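Local coordinates for protein aldehyde dehydrogenase (Burkholderia thailandensis, PDB 5J6B) that probably oxidises aldehydes to carboxylic acids, with NADP as the cofactor that takes up the hydride, at residues 33-38 with 332-337; 75-80 with 174-179; 86-91 with 105-110; 311-316 with 371-376. All blocks are in the same frame, centred on the assembly; numbering follows the deposited sequence. Where two conformers were deposited one is given.

All four contacts join their segments without a direct hydrogen bond across them, but their chemistry follows their place in the fold. Contacts 2 and 4 are buried and purely aliphatic: the first packs two helices, the second a helix on a strand, with their centres about 44 Å apart. Contacts 1 and 3 are partly buried and each use an aromatic ring and the stem of a lysine; contact 1, which joins two loops, adds a bridging water. Contacts 2 and 3 share neighbours: helix 164-178 forms one side of contact 2 and touches contact 3 through Leu165, and helix 192-202 touches both. Contacts 1 and 4 touch directly, where Val332 CG2 packs on Ala371 CB at 4.0 Å.

Contact 1 of 4, residues 33-38 with 332-337; sequences DKYTGK and VGPMIS
Lys34 and Tyr35, in the turn of a beta-hairpin, pack on Pro334 and Ile336 of a loop that borders the NADPH site; the Ile336 side chain lies about 6 Å from the bound cofactor. The pyrrolidine ring of Pro334 packs against the Lys34-Tyr35 backbone, its CG 3.6 Å from Lys34 O, while its CD approaches Tyr35 CD1 obliquely at 4.1 Å. With CG beside the backbone N (chi1 -61°), the Lys34 side chain runs side by side with that of Ile336, CG lying 3.8 Å from Ile336 CD1; the bend at chi2 keeps CD near the same methyl. The lysine meets this loop with its stem, while its NZ hydrogen-bonds to the carbonyl oxygens of Glu98, Thr32 and Arg189. One water stitches the two backbones together, donating to Lys34 O at 2.7 Å and to Met335 O at 2.9 Å. The shape of the turn is set from within: Asp33 OD1 accepts from Tyr35 N (2.7 Å) nearly along its C-O axis and from Thr36 N (3.1 Å) from above the carboxylate plane, while OD2 pairs with Lys326. On the other loop, Gln291 accepts from the backbone N of Ile336. The arrangement is that of an Asx turn within the connection of the hairpin of strands 29-32 and 39-43, packed on a loop near the NADPH.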
loop_
_atom_site.group_PDB
_atom_site.type_symbol
_atom_site.label_atom_id
_atom_site.label_comp_id
_atom_site.label_asym_id
_atom_site.label_seq_id
_atom_site.Cartn_x
_atom_site.Cartn_y
_atom_site.Cartn_z
ATOM N N ASP A 33 26.205 -28.632 -28.000
ATOM C CA ASP A 33 25.313 -27.935 -28.913
ATOM C C ASP A 33 24.082 -28.804 -29.135
ATOM O O ASP A 33 24.182 -29.905 -29.683
ATOM C CB ASP A 33 26.034 -27.657 -30.239
ATOM C CG ASP A 33 25.197 -26.842 -31.210
ATOM O OD1 ASP A 33 24.018 -27.196 -31.455
ATOM O OD2 ASP A 33 25.722 -25.831 -31.727
ATOM N N LYS A 34 22.915 -28.309 -28.720
ATOM C CA LYS A 34 21.727 -29.153 -28.778
ATOM C C LYS A 34 21.225 -29.377 -30.203
ATOM O O LYS A 34 20.350 -30.222 -30.405
ATOM C CB LYS A 34 20.623 -28.558 -27.891
ATOM C CG LYS A 34 21.014 -28.462 -26.414
ATOM C CD LYS A 34 21.416 -29.826 -25.816
ATOM C CE LYS A 34 21.919 -29.690 -24.368
ATOM N NZ LYS A 34 22.946 -28.597 -24.221
ATOM N N TYR A 35 21.766 -28.681 -31.199
ATOM C CA TYR A 35 21.379 -28.993 -32.569
ATOM C C TYR A 35 22.327 -29.999 -33.223
ATOM O O TYR A 35 21.884 -30.967 -33.854
ATOM C CB TYR A 35 21.300 -27.706 -33.398
ATOM C CG TYR A 35 20.904 -27.952 -34.836
ATOM C CD1 TYR A 35 19.651 -28.461 -35.150
ATOM C CD2 TYR A 35 21.783 -27.674 -35.878
ATOM C CE1 TYR A 35 19.280 -28.687 -36.454
ATOM C CE2 TYR A 35 21.428 -27.901 -37.198
ATOM C CZ TYR A 35 20.173 -28.407 -37.479
ATOM O OH TYR A 35 19.804 -28.642 -38.778
ATOM N N THR A 36 23.634 -29.787 -33.091
ATOM C CA THR A 36 24.612 -30.659 -33.723
ATOM C C THR A 36 24.984 -31.870 -32.882
ATOM O O THR A 36 25.615 -32.788 -33.412
ATOM C CB THR A 36 25.896 -29.888 -34.036
ATOM O OG1 THR A 36 26.569 -29.589 -32.808
ATOM C CG2 THR A 36 25.579 -28.590 -34.791
ATOM N N GLY A 37 24.632 -31.892 -31.598
ATOM C CA GLY A 37 25.059 -32.940 -30.691
ATOM C C GLY A 37 26.509 -32.871 -30.271
ATOM O O GLY A 37 26.912 -33.602 -29.354
ATOM N N LYS A 38 27.305 -32.014 -30.895
ATOM C CA LYS A 38 28.731 -31.956 -30.635
ATOM C C LYS A 38 29.008 -31.203 -29.337
ATOM O O LYS A 38 28.323 -30.231 -29.008
ATOM C CB LYS A 38 29.413 -31.271 -31.816
ATOM C CG LYS A 38 30.867 -31.530 -31.965
ATOM C CD LYS A 38 31.323 -30.849 -33.235
ATOM C CE LYS A 38 32.816 -30.731 -33.289
ATOM N NZ LYS A 38 33.177 -29.896 -34.447
ATOM N N VAL A 332 11.299 -23.121 -35.238
ATOM C CA VAL A 332 11.210 -24.372 -34.495
ATOM C C VAL A 332 12.590 -25.013 -34.513
ATOM O O VAL A 332 13.011 -25.566 -35.536
ATOM C CB VAL A 332 10.156 -25.317 -35.086
ATOM C CG1 VAL A 332 10.105 -26.622 -34.281
ATOM C CG2 VAL A 332 8.777 -24.627 -35.146
ATOM N N GLY A 333 13.297 -24.934 -33.388
ATOM C CA GLY A 333 14.587 -25.571 -33.255
ATOM C C GLY A 333 14.427 -26.968 -32.698
ATOM O O GLY A 333 13.305 -27.465 -32.545
ATOM N N PRO A 334 15.535 -27.626 -32.368
ATOM C CA PRO A 334 15.442 -28.972 -31.797
ATOM C C PRO A 334 14.830 -28.927 -30.410
ATOM O O PRO A 334 14.971 -27.945 -29.674
ATOM C CB PRO A 334 16.906 -29.430 -31.729
ATOM C CG PRO A 334 17.634 -28.151 -31.470
ATOM C CD PRO A 334 16.924 -27.130 -32.356
ATOM N N MET A 335 14.129 -30.006 -30.064
ATOM C CA MET A 335 13.828 -30.261 -28.668
ATOM C C MET A 335 15.116 -30.619 -27.935
ATOM O O MET A 335 16.122 -30.979 -28.546
ATOM C CB MET A 335 12.790 -31.375 -28.541
ATOM C CG MET A 335 11.378 -30.909 -28.923
ATOM S SD MET A 335 10.194 -32.277 -28.893
ATOM C CE MET A 335 10.063 -32.581 -27.132
ATOM N N ILE A 336 15.075 -30.512 -26.605
ATOM C CA ILE A 336 16.291 -30.566 -25.794
ATOM C C ILE A 336 17.047 -31.886 -25.926
ATOM O O ILE A 336 18.260 -31.922 -25.688
ATOM C CB ILE A 336 15.937 -30.279 -24.320
ATOM C CG1 ILE A 336 17.202 -30.035 -23.497
ATOM C CG2 ILE A 336 15.117 -31.430 -23.729
ATOM C CD1 ILE A 336 18.052 -28.870 -24.016
ATOM N N SER A 337 16.376 -32.970 -26.316
ATOM C CA SER A 337 17.058 -34.242 -26.544
ATOM C C SER A 337 16.169 -35.147 -27.386
ATOM O O SER A 337 14.954 -34.939 -27.486
ATOM C CB SER A 337 17.414 -34.944 -25.226
ATOM O OG SER A 337 16.248 -35.406 -24.565
HETATM O O HOH W 1 18.788 -31.976 -29.064
#

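Contact 2 of 4, residues 75-80 with 174-179; sequences AILEHC and PALAAG
Leu77 holds its CG beside the backbone N and anti to the carbonyl carbon (chi1 -77°), and Leu176 does the same (chi1 -60°), which sends the two side chains toward each other from facing helices, where they cross obliquely. The two methyls of Leu77 divide the work. CD2 reaches Leu176, lying 3.8 Å from Leu176 CD1 and 3.9 Å from Leu176 CB. CD1 turns instead to the neighbouring residue, where it rests on the helix backbone at 3.9 Å from Ala177 N and meets the Ala177 CB methyl at 4.1 Å. The fork of Leu77 therefore spans two consecutive positions of segment 174-179, and the small side chain of Ala177 lets one branch come right up to the main chain. The backbones approach to 7.2 Å between the CA atoms of Leu77 and Leu176. No polar group is spent across the contact, and the three residues that touch are all buried.

Further apolar groups enclose the leucines. Phe117, Ala120 and Ala121 of helix 103-123 pack on Leu77, Leu201 of helix 192-202 lies against Leu176, and Ile471 touches Ala177. Just beyond, Gly179, with positive phi (82°), is the first residue to leave helix 164-178, and strand 182-185 follows. That helix connects the adjacent parallel strands 155-158 and 182-185, a beta-alpha-beta crossover characteristic of the Rossmann-like cofactor-binding domain of aldehyde dehydrogenases, here covered by helix 70-86.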
loop_
_atom_site.group_PDB
_atom_site.type_symbol
_atom_site.label_atom_id
_atom_site.label_comp_id
_atom_site.label_asym_id
_atom_site.label_seq_id
_atom_site.Cartn_x
_atom_site.Cartn_y
_atom_site.Cartn_z
ATOM N N ALA A 75 23.447 -0.138 -7.288
ATOM C CA ALA A 75 24.588 0.041 -8.183
ATOM C C ALA A 75 25.135 -1.303 -8.643
ATOM O O ALA A 75 25.574 -1.438 -9.792
ATOM C CB ALA A 75 25.679 0.858 -7.496
ATOM N N ILE A 76 25.118 -2.305 -7.761
ATOM C CA ILE A 76 25.517 -3.655 -8.147
ATOM C C ILE A 76 24.604 -4.178 -9.248
ATOM O O ILE A 76 25.066 -4.703 -10.270
ATOM C CB ILE A 76 25.523 -4.574 -6.912
ATOM C CG1 ILE A 76 26.648 -4.143 -5.960
ATOM C CG2 ILE A 76 25.615 -6.058 -7.310
ATOM C CD1 ILE A 76 26.585 -4.789 -4.588
ATOM N N LEU A 77 23.286 -4.014 -9.069
ATOM C CA LEU A 77 22.343 -4.473 -10.084
ATOM C C LEU A 77 22.511 -3.696 -11.392
ATOM O O LEU A 77 22.463 -4.285 -12.483
ATOM C CB LEU A 77 20.911 -4.365 -9.538
ATOM C CG LEU A 77 20.581 -5.504 -8.565
ATOM C CD1 LEU A 77 19.419 -5.163 -7.611
ATOM C CD2 LEU A 77 20.249 -6.772 -9.355
ATOM N N GLU A 78 22.730 -2.379 -11.304
ATOM C CA GLU A 78 22.921 -1.587 -12.514
ATOM C C GLU A 78 24.184 -2.004 -13.258
ATOM O O GLU A 78 24.207 -2.001 -14.489
ATOM C CB GLU A 78 22.946 -0.099 -12.166
ATOM C CG GLU A 78 21.539 0.414 -11.842
ATOM C CD GLU A 78 21.532 1.819 -11.302
ATOM O OE1 GLU A 78 22.627 2.336 -10.982
ATOM O OE2 GLU A 78 20.432 2.399 -11.187
ATOM N N HIS A 79 25.240 -2.374 -12.530
ATOM C CA HIS A 79 26.439 -2.876 -13.195
ATOM C C HIS A 79 26.127 -4.106 -14.042
ATOM O O HIS A 79 26.615 -4.232 -15.172
ATOM C CB HIS A 79 27.522 -3.216 -12.171
ATOM C CG HIS A 79 28.780 -3.736 -12.794
ATOM N ND1 HIS A 79 29.736 -2.901 -13.326
ATOM C CD2 HIS A 79 29.221 -4.999 -13.007
ATOM C CE1 HIS A 79 30.727 -3.623 -13.821
ATOM N NE2 HIS A 79 30.441 -4.899 -13.642
ATOM N N CYS A 80 25.325 -5.033 -13.505
ATOM C CA CYS A 80 24.955 -6.225 -14.261
ATOM C C CYS A 80 24.174 -5.853 -15.513
ATOM O O CYS A 80 24.457 -6.364 -16.602
ATOM C CB CYS A 80 24.141 -7.184 -13.387
ATOM S SG CYS A 80 25.025 -7.779 -11.927
ATOM N N PRO A 174 16.356 -10.673 -7.436
ATOM C CA PRO A 174 15.719 -10.360 -6.146
ATOM C C PRO A 174 16.638 -10.585 -4.960
ATOM O O PRO A 174 16.596 -9.809 -3.999
ATOM C CB PRO A 174 14.510 -11.306 -6.117
ATOM C CG PRO A 174 14.219 -11.584 -7.552
ATOM C CD PRO A 174 15.555 -11.636 -8.215
ATOM N N ALA A 175 17.478 -11.626 -5.001
ATOM C CA ALA A 175 18.382 -11.879 -3.882
ATOM C C ALA A 175 19.352 -10.725 -3.698
ATOM O O ALA A 175 19.676 -10.337 -2.565
ATOM C CB ALA A 175 19.138 -13.195 -4.105
ATOM N N LEU A 176 19.829 -10.163 -4.806
ATOM C CA LEU A 176 20.713 -9.009 -4.729
ATOM C C LEU A 176 19.967 -7.781 -4.214
ATOM O O LEU A 176 20.517 -6.983 -3.448
ATOM C CB LEU A 176 21.312 -8.738 -6.102
ATOM C CG LEU A 176 22.149 -9.879 -6.693
ATOM C CD1 LEU A 176 22.549 -9.529 -8.127
ATOM C CD2 LEU A 176 23.377 -10.168 -5.831
ATOM N N ALA A 177 18.716 -7.615 -4.629
ATOM C CA ALA A 177 17.909 -6.510 -4.121
ATOM C C ALA A 177 17.611 -6.671 -2.637
ATOM O O ALA A 177 17.596 -5.687 -1.891
ATOM C CB ALA A 177 16.604 -6.415 -4.911
ATOM N N ALA A 178 17.342 -7.900 -2.189
ATOM C CA ALA A 178 16.915 -8.122 -0.815
ATOM C C ALA A 178 18.085 -8.282 0.153
ATOM O O ALA A 178 17.880 -8.188 1.369
ATOM C CB ALA A 178 16.002 -9.355 -0.739
ATOM N N GLY A 179 19.294 -8.502 -0.352
ATOM C CA GLY A 179 20.437 -8.730 0.517
ATOM C C GLY A 179 20.582 -10.148 1.033
ATOM O O GLY A 179 21.132 -10.352 2.122
#

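Contact 3 of 4, residues 86-91 with 105-110; sequences ERFDEL and DSKGEV
The start of helix 88-99 and the first turns of helix 103-123 come together with the CA atoms of Phe88 and Val110 6.6 Å apart. Phe88 has its CG anti to the backbone N (chi1 -176°), which carries the ring across to the other helix. There it fits between Val110 and Lys107, one turn apart. Packing against Val110 is tight, with Phe88 CD2 only 3.3 Å from Val110 CG1 in an oblique approach. The far end of the ring reaches the Lys107 backbone, CZ lying 3.4 Å from Lys107 O, and the side chains of Phe88 and Lys107 cross at about a right angle, Lys107 CB lying 3.9 Å from Phe88 CZ. The other methyl of Val110, CG2, meets Leu91 CB at 3.8 Å. Within segment 86-91, Arg87 at the N-cap position grips Glu90 side-on: NE bonds to OE1 and NH2 to OE2, both at 2.7 Å, a salt bridge that ties the first turn of the helix together. Arg87 NH1 also pairs with Glu199 of helix 192-202. The two packed helices are consecutive in the chain; Leu165 of helix 164-178 touches both Leu91 and Val110, and Ile196 of helix 192-202 lies against Leu91.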
loop_
_atom_site.group_PDB
_atom_site.type_symbol
_atom_site.label_atom_id
_atom_site.label_comp_id
_atom_site.label_asym_id
_atom_site.label_seq_id
_atom_site.Cartn_x
_atom_site.Cartn_y
_atom_site.Cartn_z
ATOM N N GLU A 86 26.366 -4.895 -22.849
ATOM C CA GLU A 86 27.643 -4.967 -23.561
ATOM C C GLU A 86 27.882 -6.354 -24.146
ATOM O O GLU A 86 28.482 -6.490 -25.220
ATOM C CB GLU A 86 28.807 -4.624 -22.624
ATOM C CG GLU A 86 28.952 -3.172 -22.222
ATOM C CD GLU A 86 30.089 -2.958 -21.222
ATOM O OE1 GLU A 86 30.810 -3.933 -20.901
ATOM O OE2 GLU A 86 30.262 -1.812 -20.757
ATOM N N ARG A 87 27.469 -7.397 -23.426
ATOM C CA ARG A 87 27.705 -8.783 -23.802
ATOM C C ARG A 87 26.427 -9.450 -24.310
ATOM O O ARG A 87 26.231 -10.657 -24.142
ATOM C CB ARG A 87 28.297 -9.542 -22.613
ATOM C CG ARG A 87 29.553 -8.867 -22.056
ATOM C CD ARG A 87 30.083 -9.578 -20.824
ATOM N NE ARG A 87 30.540 -10.933 -21.114
ATOM C CZ ARG A 87 31.317 -11.645 -20.297
ATOM N NH1 ARG A 87 31.732 -11.125 -19.148
ATOM N NH2 ARG A 87 31.694 -12.871 -20.627
ATOM N N PHE A 88 25.561 -8.655 -24.945
ATOM C CA PHE A 88 24.269 -9.134 -25.426
ATOM C C PHE A 88 24.435 -10.264 -26.443
ATOM O O PHE A 88 23.854 -11.345 -26.285
ATOM C CB PHE A 88 23.493 -7.942 -26.009
ATOM C CG PHE A 88 22.105 -8.273 -26.464
ATOM C CD1 PHE A 88 21.875 -8.735 -27.751
ATOM C CD2 PHE A 88 21.014 -8.100 -25.605
ATOM C CE1 PHE A 88 20.591 -9.041 -28.179
ATOM C CE2 PHE A 88 19.729 -8.400 -26.026
ATOM C CZ PHE A 88 19.518 -8.875 -27.317
ATOM N N ASP A 89 25.245 -10.040 -27.485
ATOM C CA ASP A 89 25.461 -11.066 -28.509
ATOM C C ASP A 89 26.126 -12.313 -27.932
ATOM O O ASP A 89 25.724 -13.439 -28.242
ATOM C CB ASP A 89 26.309 -10.504 -29.650
ATOM C CG ASP A 89 25.568 -9.483 -30.479
ATOM O OD1 ASP A 89 24.319 -9.515 -30.497
ATOM O OD2 ASP A 89 26.243 -8.651 -31.125
ATOM N N GLU A 90 27.171 -12.133 -27.119
ATOM C CA GLU A 90 27.807 -13.267 -26.452
ATOM C C GLU A 90 26.781 -14.141 -25.728
ATOM O O GLU A 90 26.807 -15.374 -25.829
ATOM C CB GLU A 90 28.859 -12.759 -25.465
ATOM C CG GLU A 90 29.552 -13.881 -24.711
ATOM C CD GLU A 90 30.448 -13.381 -23.601
ATOM O OE1 GLU A 90 30.631 -12.151 -23.486
ATOM O OE2 GLU A 90 30.956 -14.225 -22.834
ATOM N N LEU A 91 25.877 -13.508 -24.980
ATOM C CA LEU A 91 24.883 -14.250 -24.209
ATOM C C LEU A 91 23.862 -14.926 -25.117
ATOM O O LEU A 91 23.500 -16.086 -24.894
ATOM C CB LEU A 91 24.188 -13.306 -23.229
ATOM C CG LEU A 91 24.980 -12.965 -21.964
ATOM C CD1 LEU A 91 24.469 -11.662 -21.311
ATOM C CD2 LEU A 91 24.894 -14.139 -20.987
ATOM N N ASP A 105 14.828 -15.774 -30.708
ATOM C CA ASP A 105 14.245 -15.953 -29.381
ATOM C C ASP A 105 15.300 -15.978 -28.280
ATOM O O ASP A 105 14.991 -15.645 -27.127
ATOM C CB ASP A 105 13.405 -17.219 -29.377
ATOM C CG ASP A 105 12.291 -17.152 -30.398
ATOM O OD1 ASP A 105 11.532 -16.157 -30.366
ATOM O OD2 ASP A 105 12.197 -18.053 -31.250
ATOM N N SER A 106 16.540 -16.359 -28.607
ATOM C CA SER A 106 17.619 -16.240 -27.636
ATOM C C SER A 106 17.904 -14.776 -27.333
ATOM O O SER A 106 18.079 -14.394 -26.170
ATOM C CB SER A 106 18.877 -16.951 -28.150
ATOM O OG SER A 106 18.655 -18.358 -28.222
ATOM N N LYS A 107 17.969 -13.942 -28.376
ATOM C CA LYS A 107 18.084 -12.502 -28.167
ATOM C C LYS A 107 16.918 -11.978 -27.334
ATOM O O LYS A 107 17.107 -11.133 -26.451
ATOM C CB LYS A 107 18.149 -11.778 -29.517
ATOM C CG LYS A 107 19.370 -12.131 -30.370
ATOM C CD LYS A 107 19.335 -11.439 -31.735
ATOM C CE LYS A 107 20.695 -11.489 -32.403
ATOM N NZ LYS A 107 20.720 -10.707 -33.683
ATOM N N GLY A 108 15.707 -12.465 -27.610
ATOM C CA GLY A 108 14.557 -12.073 -26.809
ATOM C C GLY A 108 14.732 -12.391 -25.337
ATOM O O GLY A 108 14.376 -11.588 -24.472
ATOM N N GLU A 109 15.312 -13.554 -25.028
ATOM C CA GLU A 109 15.512 -13.887 -23.623
ATOM C C GLU A 109 16.587 -13.015 -22.979
ATOM O O GLU A 109 16.464 -12.650 -21.804
ATOM C CB GLU A 109 15.860 -15.361 -23.443
ATOM C CG GLU A 109 15.905 -15.707 -21.959
ATOM C CD GLU A 109 16.186 -17.154 -21.671
ATOM O OE1 GLU A 109 16.588 -17.437 -20.526
ATOM O OE2 GLU A 109 16.001 -17.998 -22.571
ATOM N N VAL A 110 17.656 -12.677 -23.714
ATOM C CA VAL A 110 18.661 -11.779 -23.144
ATOM C C VAL A 110 18.040 -10.423 -22.833
ATOM O O VAL A 110 18.376 -9.786 -21.825
ATOM C CB VAL A 110 19.884 -11.642 -24.081
ATOM C CG1 VAL A 110 20.914 -10.677 -23.473
ATOM C CG2 VAL A 110 20.523 -13.001 -24.341
#

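Contact 4 of 4, residues 311-316 with 371-376; sequences EKLIAK and ATLLEG
Leu373 projects from its strand to meet two consecutive residues of a helix, Leu313 and Ile314. Its methyls are shared between them: CD1 lies 4.0 Å from Leu313 CD2, whereas CD2 lies 3.9 Å from Ile314 CG1 and also 4.0 Å from Leu313 CD2. Both helix side chains cross that of Leu373 at about a right angle, and the leucine touches them with its two methyls. Different first torsions build that apolar patch. Leu313 sets CG anti to its own backbone N (chi1 -164°), while Ile314 carries CG1 beside the N (chi1 -70°), and the two turn their reaching atoms to the same leucine. The contact is small, 122 Å² of buried surface, and has no hydrogen bond of its own.

Polar ties further out hold the strand and the helix together. Glu375, two residues along on the same strand, forms a salt bridge with Arg310 and a hydrogen bond with Tyr306, both from helix 303-319, which ties the same strand to the same helix beside the apolar contact. On the helix, Lys312 and Lys316 pair with Asp275 and Glu279, linking it to helix 274-286.

Backbone bonds fix the strand itself: Leu373 makes backbone hydrogen bonds with Val359 and Ala360 of the antiparallel strand 357-360, and Thr372 and Leu374 with Ala393 of the parallel strand 392-398. Thr372 and Leu374 pack on Met348, which places strand 368-375 between helix 303-319 and helix 338-353.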
loop_
_atom_site.group_PDB
_atom_site.type_symbol
_atom_site.label_atom_id
_atom_site.label_comp_id
_atom_site.label_asym_id
_atom_site.label_seq_id
_atom_site.Cartn_x
_atom_site.Cartn_y
_atom_site.Cartn_z
ATOM N N GLU A 311 -8.680 -23.424 -40.274
ATOM C CA GLU A 311 -7.996 -23.286 -41.554
ATOM C C GLU A 311 -6.796 -22.355 -41.429
ATOM O O GLU A 311 -5.709 -22.660 -41.929
ATOM C CB GLU A 311 -8.967 -22.778 -42.617
ATOM C CG GLU A 311 -8.311 -22.509 -43.956
ATOM C CD GLU A 311 -9.307 -22.094 -45.023
ATOM O OE1 GLU A 311 -9.873 -20.986 -44.910
ATOM O OE2 GLU A 311 -9.532 -22.879 -45.970
ATOM N N LYS A 312 -6.977 -21.210 -40.764
ATOM C CA LYS A 312 -5.872 -20.270 -40.590
ATOM C C LYS A 312 -4.763 -20.863 -39.723
ATOM O O LYS A 312 -3.573 -20.600 -39.950
ATOM C CB LYS A 312 -6.379 -18.966 -39.974
ATOM C CG LYS A 312 -7.134 -18.034 -40.929
ATOM C CD LYS A 312 -7.968 -17.001 -40.109
ATOM C CE LYS A 312 -8.885 -16.169 -41.008
ATOM N NZ LYS A 312 -8.118 -15.436 -42.060
ATOM N N LEU A 313 -5.133 -21.654 -38.714
ATOM C CA LEU A 313 -4.129 -22.193 -37.799
ATOM C C LEU A 313 -3.323 -23.302 -38.461
ATOM O O LEU A 313 -2.102 -23.386 -38.277
ATOM C CB LEU A 313 -4.799 -22.703 -36.522
ATOM C CG LEU A 313 -3.847 -22.938 -35.355
ATOM C CD1 LEU A 313 -3.076 -21.665 -35.041
ATOM C CD2 LEU A 313 -4.622 -23.411 -34.149
ATOM N N ILE A 314 -3.988 -24.156 -39.237
ATOM C CA ILE A 314 -3.273 -25.162 -40.013
ATOM C C ILE A 314 -2.279 -24.490 -40.951
ATOM O O ILE A 314 -1.106 -24.875 -41.020
ATOM C CB ILE A 314 -4.265 -26.057 -40.777
ATOM C CG1 ILE A 314 -5.020 -26.959 -39.788
ATOM C CG2 ILE A 314 -3.520 -26.876 -41.848
ATOM C CD1 ILE A 314 -6.301 -27.574 -40.346
ATOM N N ALA A 315 -2.728 -23.458 -41.671
ATOM C CA ALA A 315 -1.828 -22.773 -42.592
ATOM C C ALA A 315 -0.672 -22.116 -41.849
ATOM O O ALA A 315 0.486 -22.207 -42.279
ATOM C CB ALA A 315 -2.595 -21.739 -43.415
ATOM N N LYS A 316 -0.961 -21.458 -40.722
ATOM C CA LYS A 316 0.102 -20.813 -39.952
ATOM C C LYS A 316 1.084 -21.841 -39.400
ATOM O O LYS A 316 2.302 -21.630 -39.439
ATOM C CB LYS A 316 -0.501 -19.993 -38.811
ATOM C CG LYS A 316 0.518 -19.225 -37.978
ATOM C CD LYS A 316 1.125 -18.073 -38.765
ATOM C CE LYS A 316 2.193 -17.361 -37.947
ATOM N NZ LYS A 316 2.868 -16.296 -38.729
ATOM N N ALA A 371 6.418 -28.368 -35.746
ATOM C CA ALA A 371 5.229 -27.759 -35.152
ATOM C C ALA A 371 4.006 -28.536 -35.621
ATOM O O ALA A 371 3.790 -28.692 -36.823
ATOM C CB ALA A 371 5.119 -26.286 -35.547
ATOM N N THR A 372 3.212 -29.040 -34.672
ATOM C CA THR A 372 2.189 -30.025 -34.975
ATOM C C THR A 372 0.874 -29.602 -34.340
ATOM O O THR A 372 0.857 -29.066 -33.227
ATOM C CB THR A 372 2.606 -31.405 -34.470
ATOM O OG1 THR A 372 3.848 -31.785 -35.091
ATOM C CG2 THR A 372 1.546 -32.441 -34.789
ATOM N N LEU A 373 -0.219 -29.813 -35.073
ATOM C CA LEU A 373 -1.560 -29.515 -34.586
ATOM C C LEU A 373 -2.417 -30.766 -34.711
ATOM O O LEU A 373 -2.372 -31.454 -35.737
ATOM C CB LEU A 373 -2.186 -28.360 -35.373
ATOM C CG LEU A 373 -3.565 -27.862 -34.933
ATOM C CD1 LEU A 373 -3.445 -27.145 -33.596
ATOM C CD2 LEU A 373 -4.131 -26.942 -35.987
ATOM N N LEU A 374 -3.195 -31.064 -33.667
ATOM C CA LEU A 374 -4.066 -32.230 -33.674
ATOM C C LEU A 374 -5.492 -31.826 -33.339
ATOM O O LEU A 374 -5.733 -30.849 -32.624
ATOM C CB LEU A 374 -3.602 -33.305 -32.681
ATOM C CG LEU A 374 -2.295 -34.021 -33.041
ATOM C CD1 LEU A 374 -1.137 -33.372 -32.332
ATOM C CD2 LEU A 374 -2.388 -35.488 -32.685
ATOM N N GLU A 375 -6.431 -32.594 -33.877
ATOM C CA GLU A 375 -7.835 -32.526 -33.511
ATOM C C GLU A 375 -8.251 -33.864 -32.919
ATOM O O GLU A 375 -7.625 -34.899 -33.176
ATOM C CB GLU A 375 -8.724 -32.212 -34.716
ATOM C CG GLU A 375 -8.885 -30.737 -35.049
ATOM C CD GLU A 375 -9.865 -30.532 -36.200
ATOM O OE1 GLU A 375 -9.837 -31.348 -37.146
ATOM O OE2 GLU A 375 -10.673 -29.578 -36.151
ATOM N N GLY A 376 -9.322 -33.833 -32.127
ATOM C CA GLY A 376 -9.921 -35.056 -31.634
ATOM C C GLY A 376 -9.129 -35.811 -30.591
ATOM O O GLY A 376 -9.336 -37.016 -30.434
#